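Long-range contacts in N-terminal domain of PorA (28-171) (Porphyromonas gingivalis ATCC 33277, PDB 6KJK), which is the N-terminal domain of a type IX secretion cargo protein that probably acts in signalling through the PorXY-SigP pathway: residues V6-D11 with M39-S44; V20-F25 with V127-K132; I51-K56 with S112-S117; E58-G63 with T97-N102. One frame throughout, in Å; residues are numbered along the deposited sequence. Where two conformers were deposited one is given.

Contact 1: residues V6-D11 with M39-S44; sequences VIKVGD and MVINQS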
# COMPACT_ATOMS: atom_id res chain seq x y z
N VAL A 6 -13.06 2.44 -3.47
CA VAL A 6 -12.02 3.33 -3.97
C VAL A 6 -10.90 3.44 -2.94
O VAL A 6 -11.07 3.14 -1.76
CB VAL A 6 -12.53 4.74 -4.36
CG1 VAL A 6 -13.63 4.62 -5.41
CG2 VAL A 6 -13.06 5.51 -3.15
N ILE A 7 -9.75 3.90 -3.42
CA ILE A 7 -8.62 4.25 -2.57
C ILE A 7 -8.47 5.76 -2.62
O ILE A 7 -8.53 6.36 -3.71
CB ILE A 7 -7.36 3.51 -3.03
CG1 ILE A 7 -7.58 2.00 -2.84
CG2 ILE A 7 -6.14 3.97 -2.25
CD1 ILE A 7 -6.62 1.11 -3.63
N LYS A 8 -8.33 6.38 -1.46
CA LYS A 8 -8.16 7.81 -1.32
C LYS A 8 -6.77 8.08 -0.76
O LYS A 8 -6.31 7.38 0.16
CB LYS A 8 -9.22 8.34 -0.34
CG LYS A 8 -9.28 9.83 -0.15
CD LYS A 8 -10.47 10.20 0.72
CE LYS A 8 -10.62 11.69 0.89
NZ LYS A 8 -11.92 11.98 1.57
N VAL A 9 -6.10 9.09 -1.29
CA VAL A 9 -4.81 9.56 -0.77
C VAL A 9 -4.91 11.06 -0.57
O VAL A 9 -5.34 11.79 -1.47
CB VAL A 9 -3.66 9.22 -1.72
CG1 VAL A 9 -2.35 9.83 -1.22
CG2 VAL A 9 -3.52 7.73 -1.80
N GLY A 10 -4.52 11.51 0.62
CA GLY A 10 -4.71 12.93 0.93
C GLY A 10 -6.18 13.24 0.83
O GLY A 10 -7.03 12.51 1.33
N ASP A 11 -6.53 14.33 0.14
CA ASP A 11 -7.93 14.70 -0.02
C ASP A 11 -8.58 14.11 -1.27
O ASP A 11 -9.71 14.48 -1.57
CB ASP A 11 -8.08 16.22 -0.02
CG ASP A 11 -7.66 16.87 -1.31
OD1 ASP A 11 -6.95 16.32 -2.17
OD2 ASP A 11 -8.06 18.04 -1.47
N MET A 39 -6.61 5.57 2.34
CA MET A 39 -7.84 5.04 2.91
C MET A 39 -8.52 4.18 1.86
O MET A 39 -8.54 4.55 0.68
CB MET A 39 -8.83 6.17 3.26
CG MET A 39 -8.34 7.16 4.31
SD MET A 39 -8.34 6.50 5.99
CE MET A 39 -9.87 5.66 5.97
N VAL A 40 -9.10 3.06 2.27
CA VAL A 40 -9.97 2.27 1.40
C VAL A 40 -11.40 2.57 1.81
O VAL A 40 -11.78 2.41 2.98
CB VAL A 40 -9.67 0.77 1.53
CG1 VAL A 40 -10.62 -0.00 0.63
CG2 VAL A 40 -8.22 0.51 1.12
N ILE A 41 -12.22 3.01 0.84
CA ILE A 41 -13.57 3.49 1.11
C ILE A 41 -14.56 2.65 0.33
O ILE A 41 -14.37 2.44 -0.87
CB ILE A 41 -13.70 4.97 0.74
CG1 ILE A 41 -12.75 5.79 1.61
CG2 ILE A 41 -15.16 5.50 0.89
CD1 ILE A 41 -12.45 7.15 1.09
N ASN A 42 -15.61 2.19 0.98
CA ASN A 42 -16.71 1.53 0.30
C ASN A 42 -17.84 2.55 0.19
O ASN A 42 -18.38 2.97 1.21
CB ASN A 42 -17.17 0.32 1.11
CG ASN A 42 -18.50 -0.23 0.65
OD1 ASN A 42 -18.87 -0.06 -0.52
ND2 ASN A 42 -19.21 -0.90 1.56
N GLN A 43 -18.19 2.93 -1.04
CA GLN A 43 -19.18 3.98 -1.27
C GLN A 43 -20.61 3.47 -1.27
O GLN A 43 -21.54 4.28 -1.36
CB GLN A 43 -18.88 4.70 -2.58
CG GLN A 43 -17.54 5.39 -2.56
CD GLN A 43 -17.14 5.92 -3.92
OE1 GLN A 43 -17.57 5.41 -4.95
NE2 GLN A 43 -16.34 6.95 -3.92
N SER A 44 -20.82 2.17 -1.18
CA SER A 44 -22.16 1.59 -1.11
C SER A 44 -22.75 1.72 0.29
O SER A 44 -22.04 1.80 1.30
CB SER A 44 -22.11 0.12 -1.51
OG SER A 44 -23.37 -0.50 -1.33
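V6 sets both methyls against the amide end of Q43, the two side chains crossing at about a right angle with CG2 3.7 Å from Q43 NE2. The pair stands at one end of an antiparallel ladder between strands 5-9 and 31-42, part of one of the two sheets that pack together in this all-beta, sandwich-like domain. V6 CG2 also leans on I41 CB at 4.0 Å. On the same face, I41 CD1 meets K8 CD at 3.7 Å and K8 CB equally closely. K8, extended with CG anti to the backbone N (chi1 -175°), lays its aliphatic part past the isoleucine and carries its ammonium group away from the strand pair. The opposite face holds the buried, non-hydrogen-bonded pair I7 and V40, whose I7 CG1 and V40 CG2 are 4.3 Å apart; I7 reaches on to A125 and V127 of the other sheet. Two bonds each join V6 with I41 and K8 with M39, and K8 N to M39 O measures 2.8 Å. At the strand's end, N42 OD1 takes the N-H of S44 in an Asx turn, the donor N lying 3.0 Å from OD1 and well above the amide plane.

Contact 2: residues V20-F25 with V127-K132; sequences VDITAF and VNINFK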
# COMPACT_ATOMS: atom_id res chain seq x y z
N VAL A 20 1.03 6.27 -7.46
CA VAL A 20 1.35 7.25 -6.44
C VAL A 20 2.84 7.17 -6.17
O VAL A 20 3.35 6.09 -5.81
CB VAL A 20 0.58 6.99 -5.14
CG1 VAL A 20 1.07 7.92 -4.03
CG2 VAL A 20 -0.92 7.20 -5.36
N ASP A 21 3.54 8.29 -6.33
CA ASP A 21 4.97 8.36 -6.07
C ASP A 21 5.21 8.95 -4.69
O ASP A 21 4.67 10.02 -4.36
CB ASP A 21 5.69 9.25 -7.10
CG ASP A 21 5.82 8.61 -8.47
OD1 ASP A 21 5.50 7.43 -8.68
OD2 ASP A 21 6.27 9.34 -9.39
N ILE A 22 5.97 8.26 -3.87
CA ILE A 22 6.37 8.71 -2.55
C ILE A 22 7.87 9.00 -2.66
O ILE A 22 8.62 8.17 -3.17
CB ILE A 22 6.12 7.59 -1.52
CG1 ILE A 22 4.63 7.20 -1.43
CG2 ILE A 22 6.68 7.98 -0.16
CD1 ILE A 22 3.74 8.25 -0.88
N THR A 23 8.28 10.19 -2.21
CA THR A 23 9.68 10.57 -2.24
C THR A 23 10.24 10.88 -0.86
O THR A 23 11.45 10.89 -0.69
CB THR A 23 9.87 11.82 -3.11
OG1 THR A 23 9.01 12.86 -2.59
CG2 THR A 23 9.50 11.55 -4.55
N ALA A 24 9.39 11.15 0.13
CA ALA A 24 9.92 11.50 1.43
C ALA A 24 10.46 10.26 2.13
O ALA A 24 9.88 9.18 2.04
CB ALA A 24 8.83 12.15 2.29
N PHE A 25 11.57 10.42 2.85
CA PHE A 25 12.10 9.35 3.68
C PHE A 25 12.60 9.93 5.00
O PHE A 25 12.97 11.10 5.09
CB PHE A 25 13.21 8.55 2.96
CG PHE A 25 14.41 9.37 2.60
CD1 PHE A 25 14.45 10.08 1.43
CD2 PHE A 25 15.48 9.43 3.47
CE1 PHE A 25 15.56 10.84 1.11
CE2 PHE A 25 16.60 10.19 3.15
CZ PHE A 25 16.63 10.88 1.98
N VAL A 127 -3.98 0.20 -6.39
CA VAL A 127 -3.07 1.33 -6.47
C VAL A 127 -1.66 0.79 -6.62
O VAL A 127 -1.29 -0.23 -6.02
CB VAL A 127 -3.20 2.27 -5.24
CG1 VAL A 127 -2.92 1.54 -3.92
CG2 VAL A 127 -2.36 3.51 -5.39
N ASN A 128 -0.90 1.47 -7.46
CA ASN A 128 0.52 1.18 -7.65
C ASN A 128 1.31 2.25 -6.92
O ASN A 128 1.03 3.45 -7.07
CB ASN A 128 0.89 1.18 -9.14
CG ASN A 128 0.06 0.24 -9.90
OD1 ASN A 128 0.22 -0.99 -9.77
ND2 ASN A 128 -0.90 0.76 -10.66
N ILE A 129 2.27 1.84 -6.10
CA ILE A 129 3.00 2.73 -5.22
C ILE A 129 4.47 2.64 -5.61
O ILE A 129 5.05 1.54 -5.58
CB ILE A 129 2.81 2.31 -3.76
CG1 ILE A 129 1.33 2.35 -3.41
CG2 ILE A 129 3.63 3.19 -2.81
CD1 ILE A 129 1.01 1.60 -2.19
N ASN A 130 5.08 3.77 -5.94
CA ASN A 130 6.51 3.83 -6.23
C ASN A 130 7.20 4.65 -5.16
O ASN A 130 6.84 5.82 -4.94
CB ASN A 130 6.78 4.48 -7.58
CG ASN A 130 6.30 3.66 -8.74
OD1 ASN A 130 6.35 2.42 -8.71
ND2 ASN A 130 5.81 4.33 -9.78
N PHE A 131 8.12 4.05 -4.45
CA PHE A 131 8.95 4.74 -3.49
C PHE A 131 10.22 5.15 -4.22
O PHE A 131 11.10 4.32 -4.45
CB PHE A 131 9.29 3.81 -2.33
CG PHE A 131 8.08 3.42 -1.49
CD1 PHE A 131 7.57 4.32 -0.55
CD2 PHE A 131 7.45 2.20 -1.61
CE1 PHE A 131 6.48 4.00 0.25
CE2 PHE A 131 6.38 1.87 -0.80
CZ PHE A 131 5.89 2.77 0.13
N LYS A 132 10.30 6.41 -4.61
CA LYS A 132 11.44 6.93 -5.37
C LYS A 132 12.41 7.56 -4.37
O LYS A 132 12.25 8.72 -3.97
CB LYS A 132 10.98 7.91 -6.44
CG LYS A 132 10.14 7.25 -7.50
CD LYS A 132 9.81 8.22 -8.61
CE LYS A 132 8.98 7.53 -9.68
NZ LYS A 132 8.52 8.50 -10.71
O HOH W 1 13.75 10.69 -2.07
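Polar side chains meet first on the face of D21, N130 and K132. D21 OD2 forms a salt bridge with K132 NZ at 2.7 Å, the ammonium approaching from above the carboxylate plane. K132 is extended beyond CG, which brings CE as well as NZ over the aspartate. The other oxygen, D21 OD1, takes a weak bond from N130 ND2 at 3.3 Å; aspartate and asparagine lie side by side, their flat groups 41° apart. With both carboxylate oxygens engaged, the rotation of the group is probably restrained.

Backbone bonds form a parallel ladder. V20 gives its N-H to N128 O and receives that of N130, and I22 does likewise with N130 O and K132 N; the I22 N to N130 O bond is 2.8 Å with an angle of 173° at the hydrogen. Strand 18-22 thus borders strand 125-133 at the edge of a mixed sheet whose other neighbouring pairs are antiparallel.

Apolar contacts occupy the opposite face. I22 runs alongside F131, pointing the same way, with CB 3.7 Å and CG2 3.8 Å from F131 CD1. I129 CG2 rests over one face of that ring, which also meets Y96. At the V127 end the side chains of V20 and V127 cross at a slant, their CG2 methyls 4.0 Å apart.

A water joins the loop after strand 18-22 to the neighbouring strand, donating to T23 O at 2.7 Å and to K132 O at 3.1 Å.

Contact 3: residues I51-K56 with S112-S117; sequences IGKITK and SCFPES
F114 and K53 make the close-packed part of this contact, their side chains crossing at about a right angle. K53 CG lies 3.9 Å from F114 CD1, and CD of the lysine is equally near F114 CE1. The extended lysine then takes NZ to 5.2 Å from the ring centroid, close to the ring normal, a long approach that can be at most weakly attractive. T55 CG2 meets the same ring at its edge, 3.9 Å from CE1 and in the ring plane; it takes the place anti to the carbonyl carbon, while OG1 sits between the backbone N and that carbon (chi1 62°). At the other end I51 CD1 presses on E116 O at 3.3 Å. On the opposite, buried face G52 pairs with C113.

On its hydroxyl side the exposed T55 is looser, linked to S112 OG through a water 2.8 Å from T55 OG1 and 2.7 Å from S112 OG; S112 OG also bonds to T126 OG1. E116, past the strand end, is exposed, with OE1 held by N49 ND2.

Doubled backbone bonds, I51 with F114 and K53 with S112, make this a regular antiparallel ladder joining strands 48-58 and 105-115 within the mixed sheet of this sandwich-like domain.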
# COMPACT_ATOMS: atom_id res chain seq x y z
N ILE A 51 -10.27 -8.18 1.53
CA ILE A 51 -8.90 -8.45 1.95
C ILE A 51 -7.98 -7.57 1.11
O ILE A 51 -8.23 -7.40 -0.10
CB ILE A 51 -8.54 -9.93 1.74
CG1 ILE A 51 -9.38 -10.83 2.62
CG2 ILE A 51 -7.07 -10.20 2.00
CD1 ILE A 51 -9.33 -12.28 2.20
N GLY A 52 -6.96 -7.01 1.74
CA GLY A 52 -5.96 -6.20 1.03
C GLY A 52 -4.71 -7.04 0.81
O GLY A 52 -4.29 -7.77 1.70
N LYS A 53 -4.17 -6.96 -0.40
CA LYS A 53 -3.00 -7.75 -0.77
C LYS A 53 -1.98 -6.89 -1.48
O LYS A 53 -2.32 -6.12 -2.39
CB LYS A 53 -3.36 -8.92 -1.69
CG LYS A 53 -4.38 -9.87 -1.12
CD LYS A 53 -4.41 -11.16 -1.89
CE LYS A 53 -5.57 -12.04 -1.42
NZ LYS A 53 -5.54 -13.38 -2.09
N ILE A 54 -0.72 -7.08 -1.10
CA ILE A 54 0.38 -6.65 -1.95
C ILE A 54 0.54 -7.71 -3.03
O ILE A 54 0.89 -8.85 -2.74
CB ILE A 54 1.66 -6.45 -1.13
CG1 ILE A 54 1.48 -5.35 -0.09
CG2 ILE A 54 2.87 -6.22 -2.06
CD1 ILE A 54 1.25 -3.96 -0.67
N THR A 55 0.27 -7.34 -4.28
CA THR A 55 0.24 -8.29 -5.38
C THR A 55 1.52 -8.27 -6.21
O THR A 55 1.74 -9.19 -7.01
CB THR A 55 -0.96 -8.03 -6.30
OG1 THR A 55 -0.82 -6.73 -6.86
CG2 THR A 55 -2.29 -8.12 -5.57
N LYS A 56 2.35 -7.23 -6.06
CA LYS A 56 3.65 -7.14 -6.72
C LYS A 56 4.57 -6.39 -5.77
O LYS A 56 4.13 -5.42 -5.13
CB LYS A 56 3.54 -6.28 -7.99
CG LYS A 56 2.49 -6.75 -9.02
CD LYS A 56 2.44 -5.76 -10.19
CE LYS A 56 1.02 -5.25 -10.55
NZ LYS A 56 0.62 -5.53 -11.97
N SER A 112 -3.92 -4.29 -3.98
CA SER A 112 -5.31 -4.39 -4.41
C SER A 112 -6.19 -4.87 -3.27
O SER A 112 -5.79 -5.68 -2.44
CB SER A 112 -5.50 -5.37 -5.58
OG SER A 112 -4.80 -4.92 -6.73
N CYS A 113 -7.42 -4.41 -3.33
CA CYS A 113 -8.50 -4.86 -2.46
C CYS A 113 -9.28 -5.94 -3.21
O CYS A 113 -9.67 -5.72 -4.36
CB CYS A 113 -9.41 -3.64 -2.21
SG CYS A 113 -10.57 -3.72 -0.87
N PHE A 114 -9.51 -7.07 -2.56
CA PHE A 114 -10.29 -8.13 -3.17
C PHE A 114 -11.51 -8.41 -2.30
O PHE A 114 -11.45 -8.24 -1.07
CB PHE A 114 -9.49 -9.42 -3.19
CG PHE A 114 -8.33 -9.40 -4.14
CD1 PHE A 114 -7.09 -8.87 -3.76
CD2 PHE A 114 -8.47 -9.95 -5.41
CE1 PHE A 114 -6.03 -8.88 -4.65
CE2 PHE A 114 -7.39 -9.96 -6.29
CZ PHE A 114 -6.18 -9.42 -5.89
N PRO A 115 -12.61 -8.86 -2.90
CA PRO A 115 -13.68 -9.43 -2.08
C PRO A 115 -13.11 -10.57 -1.26
O PRO A 115 -12.13 -11.21 -1.64
CB PRO A 115 -14.68 -9.97 -3.12
CG PRO A 115 -14.31 -9.31 -4.41
CD PRO A 115 -12.83 -9.10 -4.33
N GLU A 116 -13.73 -10.78 -0.11
CA GLU A 116 -13.31 -11.80 0.84
C GLU A 116 -12.81 -13.09 0.19
O GLU A 116 -11.85 -13.70 0.67
CB GLU A 116 -14.49 -12.12 1.75
CG GLU A 116 -14.06 -12.24 3.13
CD GLU A 116 -15.11 -12.85 3.97
OE1 GLU A 116 -16.27 -12.36 4.00
OE2 GLU A 116 -14.75 -13.85 4.57
N SER A 117 -13.46 -13.49 -0.91
CA SER A 117 -12.99 -14.62 -1.71
C SER A 117 -11.49 -14.57 -1.98
O SER A 117 -10.77 -15.55 -1.75
CB SER A 117 -13.78 -14.66 -3.02
OG SER A 117 -13.08 -15.35 -4.03
O HOH W 2 -3.14 -6.35 -8.34

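Contact 4: residues E58-G63 with T97-N102; sequences EMIGDG and TFPVSN
The type I beta turn from I60 to G63 sits in the connection that leaves strand 48-58 of one sheet and enters strand 64-69 of the other, and it packs through I60 and G63 against F98 at the end of strand 90-99. The turn is closed by its own bond, G63 N to I60 O at 2.9 Å, and I60 N is bonded to Y96 OH, which ties the start of the turn to the strand it faces.

I60 and F98 cross at about a right angle. The contact falls on the branch of the isoleucine, whose CG2 lies 3.7 Å from F98 CB and 4.4 Å from P99 CD. That methyl sits between the backbone N and the carbonyl carbon of I60, as CG of the phenylalanine does in its own residue (chi1 52°). The ring of F98 heads away from the turn into an aromatic cluster, edge-to-face with Y133 and H105 and meeting Y96 with the planes at about 40°.

G63 comes closest through its backbone. Its CA is 3.2 Å from T97 O, a CA-H...O contact, and 4.0 Å from F98 CB, at the point where the chain begins its pairing with strand 90-99: the next residue, H64, bonds T97 through the backbone. D62 lies on the outer side, its CB 4.2 Å from P99 CG. Nearer T97, a water joins the two segments, donating to D62 O at 3.2 Å and lying 3.1 Å from T97 OG1.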
# COMPACT_ATOMS: atom_id res chain seq x y z
N GLU A 58 8.77 -5.00 -5.51
CA GLU A 58 10.11 -4.82 -6.08
C GLU A 58 10.90 -3.97 -5.10
O GLU A 58 10.48 -2.84 -4.79
CB GLU A 58 10.00 -4.09 -7.42
CG GLU A 58 8.92 -4.70 -8.33
CD GLU A 58 9.01 -4.30 -9.80
OE1 GLU A 58 9.35 -5.16 -10.64
OE2 GLU A 58 8.70 -3.13 -10.13
N MET A 59 11.98 -4.50 -4.59
CA MET A 59 12.74 -3.86 -3.53
C MET A 59 14.22 -4.00 -3.80
O MET A 59 14.68 -4.95 -4.44
CB MET A 59 12.43 -4.48 -2.15
CG MET A 59 10.94 -4.42 -1.74
SD MET A 59 10.64 -4.85 -0.02
CE MET A 59 10.85 -6.62 -0.07
N ILE A 60 14.99 -3.08 -3.24
CA ILE A 60 16.42 -3.31 -3.12
C ILE A 60 16.67 -4.49 -2.18
O ILE A 60 15.81 -4.92 -1.41
CB ILE A 60 17.09 -2.00 -2.65
CG1 ILE A 60 18.58 -2.00 -3.00
CG2 ILE A 60 16.88 -1.77 -1.16
CD1 ILE A 60 19.17 -0.65 -2.93
N GLY A 61 17.86 -5.09 -2.29
CA GLY A 61 18.08 -6.44 -1.75
C GLY A 61 17.64 -6.66 -0.31
O GLY A 61 16.93 -7.62 0.00
N ASP A 62 18.11 -5.82 0.60
CA ASP A 62 17.74 -5.93 2.01
C ASP A 62 16.57 -5.01 2.40
O ASP A 62 16.43 -4.67 3.58
CB ASP A 62 18.95 -5.67 2.92
CG ASP A 62 19.04 -6.67 4.05
OD1 ASP A 62 20.03 -7.43 4.09
OD2 ASP A 62 18.11 -6.71 4.90
N GLY A 63 15.75 -4.62 1.46
CA GLY A 63 14.54 -3.92 1.82
C GLY A 63 13.50 -4.84 2.40
O GLY A 63 13.47 -6.03 2.11
N THR A 97 11.31 -0.07 4.14
CA THR A 97 12.51 0.25 4.90
C THR A 97 13.69 -0.43 4.22
O THR A 97 13.55 -1.52 3.67
CB THR A 97 12.39 -0.24 6.32
OG1 THR A 97 12.05 -1.62 6.32
CG2 THR A 97 11.29 0.49 7.03
N PHE A 98 14.84 0.23 4.23
CA PHE A 98 15.97 -0.26 3.44
C PHE A 98 17.21 0.51 3.87
O PHE A 98 17.11 1.52 4.56
CB PHE A 98 15.73 -0.08 1.93
CG PHE A 98 15.31 1.32 1.55
CD1 PHE A 98 16.27 2.29 1.24
CD2 PHE A 98 13.98 1.68 1.54
CE1 PHE A 98 15.88 3.58 0.94
CE2 PHE A 98 13.58 2.97 1.24
CZ PHE A 98 14.53 3.93 0.94
N PRO A 99 18.39 0.03 3.49
CA PRO A 99 19.63 0.68 3.94
C PRO A 99 19.82 2.07 3.35
O PRO A 99 19.50 2.32 2.18
CB PRO A 99 20.73 -0.28 3.47
CG PRO A 99 20.06 -1.60 3.33
CD PRO A 99 18.67 -1.26 2.83
N VAL A 100 20.38 2.97 4.17
CA VAL A 100 20.88 4.23 3.64
C VAL A 100 21.89 3.94 2.54
O VAL A 100 22.72 3.02 2.64
CB VAL A 100 21.53 5.04 4.78
CG1 VAL A 100 22.26 6.26 4.22
CG2 VAL A 100 20.51 5.44 5.80
N SER A 101 21.79 4.70 1.45
CA SER A 101 22.72 4.60 0.33
C SER A 101 22.90 5.99 -0.27
O SER A 101 22.02 6.84 -0.17
CB SER A 101 22.20 3.63 -0.74
OG SER A 101 23.06 3.59 -1.87
N ASN A 102 24.06 6.22 -0.88
CA ASN A 102 24.24 7.47 -1.61
C ASN A 102 23.58 7.43 -2.98
O ASN A 102 23.42 8.48 -3.61
CB ASN A 102 25.72 7.81 -1.74
CG ASN A 102 26.33 8.18 -0.42
OD1 ASN A 102 25.72 8.90 0.38
ND2 ASN A 102 27.55 7.70 -0.16
O HOH W 3 14.67 -3.26 5.86

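In the fold
From the N terminus, strand 5-9 opens contact 1, and strand 18-22 opens contact 2 before residues 39-44 close the first; these two therefore cross. Contact 3 begins only after contact 1 has closed and, with contact 4 held within its span, lies wholly between the two halves of contact 2. Contacts 2 and 3 each join two strands of the mixed sheet, contact 1 belongs to the antiparallel one, and contact 4 packs the passage from strand 48-58 to strand 64-69, which carries C68 of the C68-C72 disulfide, against the end of strand 90-99. The sheets meet where contact 1 touches contact 2, I7 CD1 to V127 CG1 at 3.7 Å, and contact 3, V40 near C113.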